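Local coordinates for putative Lipoprotein (Shewanella oneidensis, PDB 3U24) that is of unknown function but binds metal ions, zinc and calcium among them, and belongs to a family grouped with the zinc peptidases, consistent with a peptidase-like role, at residues 338-343 with 551-556; 332-337 with 447-452. One frame throughout, in Å; residues are numbered along the deposited sequence.

Interaction 1: 338-343 with 551-556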
ATOM      1  N   ASN A 338      -4.896 -20.414 -21.671  1.00 33.72           N
ATOM      2  CA  ASN A 338      -4.380 -19.316 -22.470  1.00 34.61           C
ATOM      3  C   ASN A 338      -4.697 -17.945 -21.933  1.00 33.19           C
ATOM      4  O   ASN A 338      -5.068 -17.052 -22.676  1.00 34.30           O
ATOM      5  CB  ASN A 338      -4.943 -19.400 -23.884  1.00 37.66           C
ATOM      6  CG  ASN A 338      -4.115 -20.283 -24.738  1.00 40.39           C
ATOM      7  OD1 ASN A 338      -2.890 -20.108 -24.799  1.00 44.39           O
ATOM      8  ND2 ASN A 338      -4.741 -21.234 -25.381  1.00 40.73           N
ATOM      9  N   ILE A 339      -4.527 -17.773 -20.639  1.00 30.65           N
ATOM     10  CA  ILE A 339      -4.857 -16.535 -19.994  1.00 28.28           C
ATOM     11  C   ILE A 339      -3.742 -15.472 -20.203  1.00 27.53           C
ATOM     12  O   ILE A 339      -4.025 -14.328 -20.510  1.00 26.96           O
ATOM     13  CB  ILE A 339      -5.142 -16.854 -18.541  1.00 27.67           C
ATOM     14  CG1 ILE A 339      -6.485 -17.611 -18.503  1.00 28.41           C
ATOM     15  CG2 ILE A 339      -5.108 -15.587 -17.687  1.00 25.88           C
ATOM     16  CD1 ILE A 339      -6.951 -18.004 -17.113  1.00 28.10           C
ATOM     17  N   VAL A 340      -2.484 -15.876 -20.095  1.00 26.39           N
ATOM     18  CA  VAL A 340      -1.361 -14.945 -20.236  1.00 26.46           C
ATOM     19  C   VAL A 340      -0.083 -15.771 -20.380  1.00 27.49           C
ATOM     20  O   VAL A 340       0.030 -16.804 -19.772  1.00 28.26           O
ATOM     21  CB  VAL A 340      -1.277 -13.998 -19.001  1.00 23.96           C
ATOM     22  CG1 VAL A 340      -0.775 -14.759 -17.793  1.00 22.91           C
ATOM     23  CG2 VAL A 340      -0.404 -12.803 -19.277  1.00 23.24           C
ATOM     24  N   THR A 341       0.864 -15.353 -21.201  1.00 29.76           N
ATOM     25  CA  THR A 341       2.127 -16.084 -21.326  1.00 31.27           C
ATOM     26  C   THR A 341       2.909 -15.996 -20.019  1.00 32.20           C
ATOM     27  O   THR A 341       3.170 -14.908 -19.523  1.00 33.45           O
ATOM     28  CB  THR A 341       3.015 -15.516 -22.462  1.00 31.52           C
ATOM     29  OG1 THR A 341       2.285 -15.508 -23.692  1.00 32.89           O
ATOM     30  CG2 THR A 341       4.347 -16.351 -22.640  1.00 31.68           C
ATOM     31  N   LEU A 342       3.289 -17.135 -19.482  1.00 35.34           N
ATOM     32  CA  LEU A 342       4.207 -17.214 -18.355  1.00 39.99           C
ATOM     33  C   LEU A 342       5.558 -17.782 -18.806  1.00 44.91           C
ATOM     34  O   LEU A 342       5.585 -18.640 -19.648  1.00 48.71           O
ATOM     35  CB  LEU A 342       3.613 -18.141 -17.295  1.00 39.39           C
ATOM     36  CG  LEU A 342       2.270 -17.718 -16.737  1.00 38.90           C
ATOM     37  CD1 LEU A 342       1.715 -18.845 -15.866  1.00 37.73           C
ATOM     38  CD2 LEU A 342       2.427 -16.400 -15.977  1.00 35.41           C
ATOM     39  N   ASP A 343       6.670 -17.317 -18.243  1.00 54.84           N
ATOM     40  CA  ASP A 343       8.005 -17.833 -18.607  1.00 60.87           C
ATOM     41  C   ASP A 343       8.464 -18.926 -17.626  1.00 61.54           C
ATOM     42  O   ASP A 343       8.798 -18.603 -16.492  1.00 59.58           O
ATOM     43  CB  ASP A 343       9.020 -16.681 -18.618  1.00 66.09           C
ATOM     44  CG  ASP A 343      10.421 -17.130 -19.028  1.00 73.54           C
ATOM     45  OD1 ASP A 343      10.885 -16.734 -20.124  1.00 82.39           O
ATOM     46  OD2 ASP A 343      11.062 -17.886 -18.259  1.00 77.53           O
ATOM     47  N   PHE A 551      -5.161  -9.152 -24.827  1.00 26.35           N
ATOM     48  CA  PHE A 551      -5.566  -8.026 -23.988  1.00 25.76           C
ATOM     49  C   PHE A 551      -4.677  -7.925 -22.747  1.00 24.15           C
ATOM     50  O   PHE A 551      -4.112  -6.874 -22.443  1.00 23.45           O
ATOM     51  CB  PHE A 551      -7.041  -8.121 -23.599  1.00 25.61           C
ATOM     52  CG  PHE A 551      -7.457  -7.084 -22.583  1.00 25.66           C
ATOM     53  CD1 PHE A 551      -7.738  -5.800 -22.975  1.00 26.07           C
ATOM     54  CD2 PHE A 551      -7.559  -7.405 -21.246  1.00 25.26           C
ATOM     55  CE1 PHE A 551      -8.121  -4.852 -22.047  1.00 25.40           C
ATOM     56  CE2 PHE A 551      -7.937  -6.466 -20.310  1.00 24.84           C
ATOM     57  CZ  PHE A 551      -8.225  -5.188 -20.730  1.00 25.13           C
ATOM     58  N   HIS A 552      -4.523  -9.049 -22.068  1.00 23.94           N
ATOM     59  CA  HIS A 552      -3.746  -9.106 -20.838  1.00 23.07           C
ATOM     60  C   HIS A 552      -2.335  -8.688 -21.053  1.00 23.89           C
ATOM     61  O   HIS A 552      -1.803  -7.889 -20.284  1.00 23.37           O
ATOM     62  CB  HIS A 552      -3.795 -10.498 -20.197  1.00 22.57           C
ATOM     63  CG  HIS A 552      -5.122 -10.832 -19.528  1.00 21.93           C
ATOM     64  ND1 HIS A 552      -5.551 -12.108 -19.363  1.00 21.75           N
ATOM     65  CD2 HIS A 552      -6.119 -10.004 -18.985  1.00 21.04           C
ATOM     66  CE1 HIS A 552      -6.774 -12.099 -18.764  1.00 21.49           C
ATOM     67  NE2 HIS A 552      -7.116 -10.813 -18.519  1.00 21.00           N
ATOM     68  N   GLU A 553      -1.694  -9.220 -22.083  1.00 25.72           N
ATOM     69  CA  GLU A 553      -0.267  -8.960 -22.305  1.00 27.43           C
ATOM     70  C   GLU A 553      -0.007  -7.508 -22.700  1.00 27.53           C
ATOM     71  O   GLU A 553       0.981  -6.890 -22.289  1.00 27.66           O
ATOM     72  CB  GLU A 553       0.305  -9.924 -23.349  1.00 29.94           C
ATOM     73  CG  GLU A 553       0.418 -11.341 -22.776  1.00 32.95           C
ATOM     74  CD  GLU A 553       0.743 -12.419 -23.790  1.00 35.56           C
ATOM     75  OE1 GLU A 553       1.145 -12.101 -24.936  1.00 41.90           O
ATOM     76  OE2 GLU A 553       0.611 -13.613 -23.440  1.00 36.41           O
ATOM     77  N   LYS A 554      -0.912  -6.944 -23.469  1.00 27.76           N
ATOM     78  CA  LYS A 554      -0.765  -5.554 -23.852  1.00 28.86           C
ATOM     79  C   LYS A 554      -1.008  -4.662 -22.623  1.00 27.10           C
ATOM     80  O   LYS A 554      -0.246  -3.700 -22.387  1.00 26.58           O
ATOM     81  CB  LYS A 554      -1.730  -5.210 -24.978  1.00 30.42           C
ATOM     82  CG  LYS A 554      -1.651  -3.766 -25.451  1.00 32.96           C
ATOM     83  CD  LYS A 554      -0.469  -3.512 -26.380  1.00 35.60           C
ATOM     84  CE  LYS A 554      -0.645  -2.206 -27.159  1.00 37.57           C
ATOM     85  NZ  LYS A 554       0.682  -1.535 -27.329  1.00 39.62           N
ATOM     86  N   PHE A 555      -2.045  -4.990 -21.838  1.00 25.25           N
ATOM     87  CA  PHE A 555      -2.307  -4.259 -20.586  1.00 23.81           C
ATOM     88  C   PHE A 555      -1.101  -4.245 -19.672  1.00 23.22           C
ATOM     89  O   PHE A 555      -0.766  -3.196 -19.124  1.00 23.80           O
ATOM     90  CB  PHE A 555      -3.520  -4.807 -19.840  1.00 23.44           C
ATOM     91  CG  PHE A 555      -3.873  -4.018 -18.615  1.00 22.79           C
ATOM     92  CD1 PHE A 555      -4.668  -2.912 -18.706  1.00 23.05           C
ATOM     93  CD2 PHE A 555      -3.382  -4.371 -17.385  1.00 22.64           C
ATOM     94  CE1 PHE A 555      -4.998  -2.174 -17.599  1.00 22.11           C
ATOM     95  CE2 PHE A 555      -3.722  -3.661 -16.248  1.00 22.44           C
ATOM     96  CZ  PHE A 555      -4.500  -2.535 -16.375  1.00 22.31           C
ATOM     97  N   LEU A 556      -0.439  -5.385 -19.517  1.00 22.56           N
ATOM     98  CA  LEU A 556       0.662  -5.484 -18.596  1.00 22.10           C
ATOM     99  C   LEU A 556       1.962  -4.893 -19.148  1.00 23.11           C
ATOM    100  O   LEU A 556       2.936  -4.803 -18.412  1.00 23.19           O
ATOM    101  CB  LEU A 556       0.905  -6.926 -18.182  1.00 21.71           C
ATOM    102  CG  LEU A 556      -0.241  -7.636 -17.477  1.00 21.30           C
ATOM    103  CD1 LEU A 556      -0.062  -9.140 -17.507  1.00 20.84           C
ATOM    104  CD2 LEU A 556      -0.383  -7.100 -16.051  1.00 20.56           C
TER

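Interaction 2: 332-337 with 447-452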
ATOM      1  N   GLU A 332      -0.236 -24.194 -14.467  1.00 30.79           N
ATOM      2  CA  GLU A 332      -0.809 -25.148 -15.416  1.00 33.65           C
ATOM      3  C   GLU A 332      -2.151 -24.621 -15.895  1.00 30.25           C
ATOM      4  O   GLU A 332      -2.434 -24.614 -17.081  1.00 29.40           O
ATOM      5  CB  GLU A 332      -0.938 -26.549 -14.787  1.00 38.52           C
ATOM      6  CG  GLU A 332      -1.688 -27.576 -15.629  1.00 45.17           C
ATOM      7  CD  GLU A 332      -2.024 -28.904 -14.907  1.00 51.30           C
ATOM      8  OE1 GLU A 332      -2.206 -28.951 -13.649  1.00 57.44           O
ATOM      9  OE2 GLU A 332      -2.148 -29.923 -15.631  1.00 58.09           O
ATOM     10  N   PHE A 333      -2.974 -24.155 -14.977  1.00 27.33           N
ATOM     11  CA  PHE A 333      -4.275 -23.671 -15.371  1.00 26.99           C
ATOM     12  C   PHE A 333      -4.162 -22.451 -16.330  1.00 26.28           C
ATOM     13  O   PHE A 333      -4.843 -22.399 -17.333  1.00 26.19           O
ATOM     14  CB  PHE A 333      -5.141 -23.394 -14.147  1.00 26.02           C
ATOM     15  CG  PHE A 333      -6.470 -22.836 -14.487  1.00 26.37           C
ATOM     16  CD1 PHE A 333      -6.615 -21.470 -14.725  1.00 25.83           C
ATOM     17  CD2 PHE A 333      -7.581 -23.669 -14.616  1.00 27.34           C
ATOM     18  CE1 PHE A 333      -7.836 -20.942 -15.092  1.00 25.92           C
ATOM     19  CE2 PHE A 333      -8.820 -23.127 -14.968  1.00 27.85           C
ATOM     20  CZ  PHE A 333      -8.940 -21.757 -15.207  1.00 26.79           C
ATOM     21  N   VAL A 334      -3.291 -21.502 -16.041  1.00 25.78           N
ATOM     22  CA  VAL A 334      -3.144 -20.331 -16.882  1.00 26.70           C
ATOM     23  C   VAL A 334      -2.657 -20.694 -18.273  1.00 28.43           C
ATOM     24  O   VAL A 334      -3.159 -20.162 -19.269  1.00 27.64           O
ATOM     25  CB  VAL A 334      -2.176 -19.322 -16.280  1.00 26.75           C
ATOM     26  CG1 VAL A 334      -1.752 -18.314 -17.334  1.00 27.70           C
ATOM     27  CG2 VAL A 334      -2.847 -18.647 -15.093  1.00 25.55           C
ATOM     28  N   ASN A 335      -1.725 -21.638 -18.339  1.00 29.20           N
ATOM     29  CA  ASN A 335      -1.285 -22.156 -19.628  1.00 30.56           C
ATOM     30  C   ASN A 335      -2.364 -22.888 -20.381  1.00 29.01           C
ATOM     31  O   ASN A 335      -2.564 -22.627 -21.545  1.00 27.78           O
ATOM     32  CB  ASN A 335      -0.057 -23.049 -19.459  1.00 33.17           C
ATOM     33  CG  ASN A 335       1.149 -22.251 -19.014  1.00 34.74           C
ATOM     34  OD1 ASN A 335       1.237 -21.062 -19.313  1.00 36.71           O
ATOM     35  ND2 ASN A 335       2.067 -22.881 -18.302  1.00 35.23           N
ATOM     36  N   GLN A 336      -3.045 -23.802 -19.719  1.00 27.94           N
ATOM     37  CA  GLN A 336      -4.085 -24.555 -20.375  1.00 29.34           C
ATOM     38  C   GLN A 336      -5.162 -23.632 -20.946  1.00 30.43           C
ATOM     39  O   GLN A 336      -5.602 -23.839 -22.055  1.00 30.50           O
ATOM     40  CB  GLN A 336      -4.725 -25.563 -19.427  1.00 28.66           C
ATOM     41  CG  GLN A 336      -3.871 -26.800 -19.192  1.00 29.11           C
ATOM     42  CD  GLN A 336      -3.755 -27.711 -20.408  1.00 29.79           C
ATOM     43  OE1 GLN A 336      -4.698 -27.891 -21.171  1.00 29.95           O
ATOM     44  NE2 GLN A 336      -2.609 -28.318 -20.561  1.00 29.76           N
ATOM     45  N   LYS A 337      -5.535 -22.593 -20.206  1.00 30.62           N
ATOM     46  CA  LYS A 337      -6.648 -21.725 -20.603  1.00 31.84           C
ATOM     47  C   LYS A 337      -6.198 -20.518 -21.418  1.00 32.30           C
ATOM     48  O   LYS A 337      -7.015 -19.681 -21.806  1.00 31.59           O
ATOM     49  CB  LYS A 337      -7.420 -21.255 -19.351  1.00 31.47           C
ATOM     50  CG  LYS A 337      -8.009 -22.411 -18.554  1.00 32.33           C
ATOM     51  CD  LYS A 337      -9.252 -22.956 -19.220  1.00 34.99           C
ATOM     52  CE  LYS A 337      -9.636 -24.340 -18.696  1.00 37.01           C
ATOM     53  NZ  LYS A 337     -11.017 -24.635 -19.184  1.00 38.64           N
ATOM     54  N   ARG A 447     -11.258 -12.538 -10.115  1.00 23.64           N
ATOM     55  CA  ARG A 447     -12.519 -12.643 -10.803  1.00 25.88           C
ATOM     56  C   ARG A 447     -12.354 -13.320 -12.166  1.00 24.43           C
ATOM     57  O   ARG A 447     -13.078 -14.266 -12.507  1.00 23.49           O
ATOM     58  CB  ARG A 447     -13.139 -11.248 -10.893  1.00 28.37           C
ATOM     59  CG  ARG A 447     -14.266 -11.057 -11.880  1.00 31.49           C
ATOM     60  CD  ARG A 447     -15.562 -11.675 -11.466  1.00 35.96           C
ATOM     61  NE  ARG A 447     -16.090 -10.988 -10.284  1.00 43.47           N
ATOM     62  CZ  ARG A 447     -17.374 -10.976  -9.893  1.00 42.73           C
ATOM     63  NH1 ARG A 447     -18.325 -11.621 -10.603  1.00 40.79           N
ATOM     64  NH2 ARG A 447     -17.683 -10.294  -8.782  1.00 40.75           N
HETATM   65  N   MSE A 448     -11.379 -12.843 -12.929  1.00 23.94           N
HETATM   66  CA  MSE A 448     -11.096 -13.376 -14.267  1.00 24.22           C
HETATM   67  C   MSE A 448     -10.797 -14.876 -14.190  1.00 23.93           C
HETATM   68  O   MSE A 448     -11.346 -15.628 -14.959  1.00 23.76           O
HETATM   69  CB  MSE A 448      -9.923 -12.614 -14.888  1.00 24.95           C
HETATM   70  CG  MSE A 448      -9.545 -13.035 -16.282  1.00 25.90           C
HETATM   71 SE   MSE A 448      -8.251 -14.491 -16.182  1.00 28.31          SE
HETATM   72  CE  MSE A 448      -6.707 -13.484 -15.467  1.00 24.81           C
HETATM   73  N   MSE A 449      -9.947 -15.318 -13.262  1.00 23.26           N
HETATM   74  CA  MSE A 449      -9.669 -16.784 -13.148  1.00 24.15           C
HETATM   75  C   MSE A 449     -10.920 -17.639 -12.898  1.00 24.40           C
HETATM   76  O   MSE A 449     -11.068 -18.682 -13.510  1.00 24.32           O
HETATM   77  CB  MSE A 449      -8.665 -17.090 -12.043  1.00 23.18           C
HETATM   78  CG  MSE A 449      -7.301 -16.549 -12.329  1.00 24.00           C
HETATM   79 SE   MSE A 449      -6.324 -17.691 -13.590  1.00 24.95          SE
HETATM   80  CE  MSE A 449      -5.553 -18.950 -12.234  1.00 23.73           C
ATOM     81  N   LEU A 450     -11.791 -17.189 -11.997  1.00 24.42           N
ATOM     82  CA  LEU A 450     -13.017 -17.903 -11.740  1.00 25.79           C
ATOM     83  C   LEU A 450     -13.924 -17.860 -12.953  1.00 26.40           C
ATOM     84  O   LEU A 450     -14.507 -18.891 -13.333  1.00 26.10           O
ATOM     85  CB  LEU A 450     -13.764 -17.362 -10.517  1.00 26.45           C
ATOM     86  CG  LEU A 450     -13.184 -17.544  -9.113  1.00 27.14           C
ATOM     87  CD1 LEU A 450     -14.207 -17.091  -8.066  1.00 28.43           C
ATOM     88  CD2 LEU A 450     -12.857 -18.966  -8.859  1.00 27.94           C
ATOM     89  N   GLU A 451     -14.047 -16.691 -13.574  1.00 26.84           N
ATOM     90  CA  GLU A 451     -14.882 -16.585 -14.795  1.00 27.85           C
ATOM     91  C   GLU A 451     -14.405 -17.536 -15.882  1.00 28.81           C
ATOM     92  O   GLU A 451     -15.238 -18.064 -16.639  1.00 29.02           O
ATOM     93  CB  GLU A 451     -14.917 -15.163 -15.370  1.00 27.91           C
ATOM     94  CG  GLU A 451     -15.661 -14.134 -14.513  1.00 28.19           C
ATOM     95  CD  GLU A 451     -15.684 -12.737 -15.121  1.00 28.45           C
ATOM     96  OE1 GLU A 451     -14.908 -12.463 -16.079  1.00 28.40           O
ATOM     97  OE2 GLU A 451     -16.494 -11.902 -14.642  1.00 29.01           O
ATOM     98  N   GLU A 452     -13.087 -17.759 -15.951  1.00 28.26           N
ATOM     99  CA  GLU A 452     -12.496 -18.631 -16.993  1.00 29.55           C
ATOM    100  C   GLU A 452     -12.533 -20.096 -16.588  1.00 29.53           C
ATOM    101  O   GLU A 452     -12.021 -20.960 -17.306  1.00 28.99           O
ATOM    102  CB  GLU A 452     -11.031 -18.246 -17.299  1.00 30.37           C
ATOM    103  CG  GLU A 452     -10.843 -16.942 -18.031  1.00 32.28           C
ATOM    104  CD  GLU A 452     -11.682 -16.845 -19.291  1.00 36.80           C
ATOM    105  OE1 GLU A 452     -11.525 -17.724 -20.184  1.00 40.11           O
ATOM    106  OE2 GLU A 452     -12.501 -15.883 -19.392  1.00 40.38           O
TER

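Interaction 1: 338-343 with 551-556
H552 and E553, neighbours on helix 548-555, grip the loop 338-343 at two points, and van der Waals contacts lie alongside. The first polar contact joins H552 ND1 to I339 O at 2.9 Å. It is nearly straight (N-H...O 168°) and lies close to the imidazole plane, although the donor stands above the carbonyl plane rather than within it. A histidine suits this place because its ring can work at two edges: ND1 serves the loop while NE2 bonds to the hydroxyl of Y444, which fixes the ring's rotation.

The second polar contact belongs to the carboxylate of E553. Its OE2 accepts both T341 N, at 2.8 Å and on the anti side, and T341 OG1, at a short 2.5 Å and from above the carboxylate plane. One oxygen thus holds a backbone amide and a hydroxyl of the same residue. T341 can offer both because OG1 is turned back beside its own backbone N (chi1 -55°), while the glutamate, extended beyond CG, spans the gap from the helix.

Van der Waals contacts come from the branched V340 and I339. CG2 of V340 meets the aliphatic stem of E553 at CG, 3.9 Å away, and CD1 of L556 at 4.1 Å; Y420 of helix 414-423 packs on all three residues. I339 CG2 lies against the imidazole, 3.9 Å from H552 ND1.

N338 closes helix 319-337 with a Schellman motif, and the loop that follows is fastened by two side chains of a distant helix, which bond to its backbone and to the T341 hydroxyl, within this largely helical DUF885 fold.

Interaction 2: 332-337 with 447-452
F333 of helix 319-337 and selenomethionine M449 of helix 435-451 form a Met-aromatic contact, the tight part of this helix-to-helix packing. The selenium lies 5.0 Å from the centroid of the F333 ring and 71° off its normal, an oblique approach. The terminal methyl touches the rim as well, M449 CE to F333 CD1 at 3.7 Å. Bends at chi2 and chi3 fold the M449 chain so that its selenium and methyl touch F333 and V334 together, and CG2 of V334 stands 3.9 Å from the selenium. A long, flexible apolar chain fits here because it can follow both the flat ring and the branched valine, and I339 touches M449 and F333 as well.

F333 reaches across with CG anti to its backbone N (chi1 177°), and the far end of its ring meets the end of the other helix. An alanine in place of F333 would remove the ring and is likely to open a gap beside M449, leaving its methyl freer to turn. The rings of F333 and Y454 also meet edge-to-face.

Toward solvent the contact is looser. K337, exposed, lays CG 3.5 Å above one face of the F333 ring, offset toward its rim, one turn along its own helix, while its CD passes E452 O at 3.9 Å. A lysine suits this border, since its methylenes can lie along a ring while the charged end can remain toward solvent. The side chain of E452 comes no nearer than 4.6 Å to residues 332-337, but its carbonyl does: E452 O sits at the ring edge, near the ring plane, 3.8 Å from F333 CZ.

In the fold
Interactions 1 and 2 interleave along the chain: 332-337 runs straight into 338-343, while their partners 447-452 and 551-556 come later. Their centres lie 12 Å apart. At the junction I339 N probably bonds to V334 O, 3.1 Å away. M448 of helix 435-451 joins them again: its CE packs on I339 CG2 at 3.5 Å and on H552 CE1 at 3.6 Å. Helix 435-451 also carries E439, which binds zinc with H408 and H414. The side chain of L556 is about 9 Å from that of H414, and that of M449 about 9 Å from that of H408, so both contacts lie near this zinc site, though none of their residues is among its ligands; the side chain of L556 is about 13 Å from a bound zinc ion.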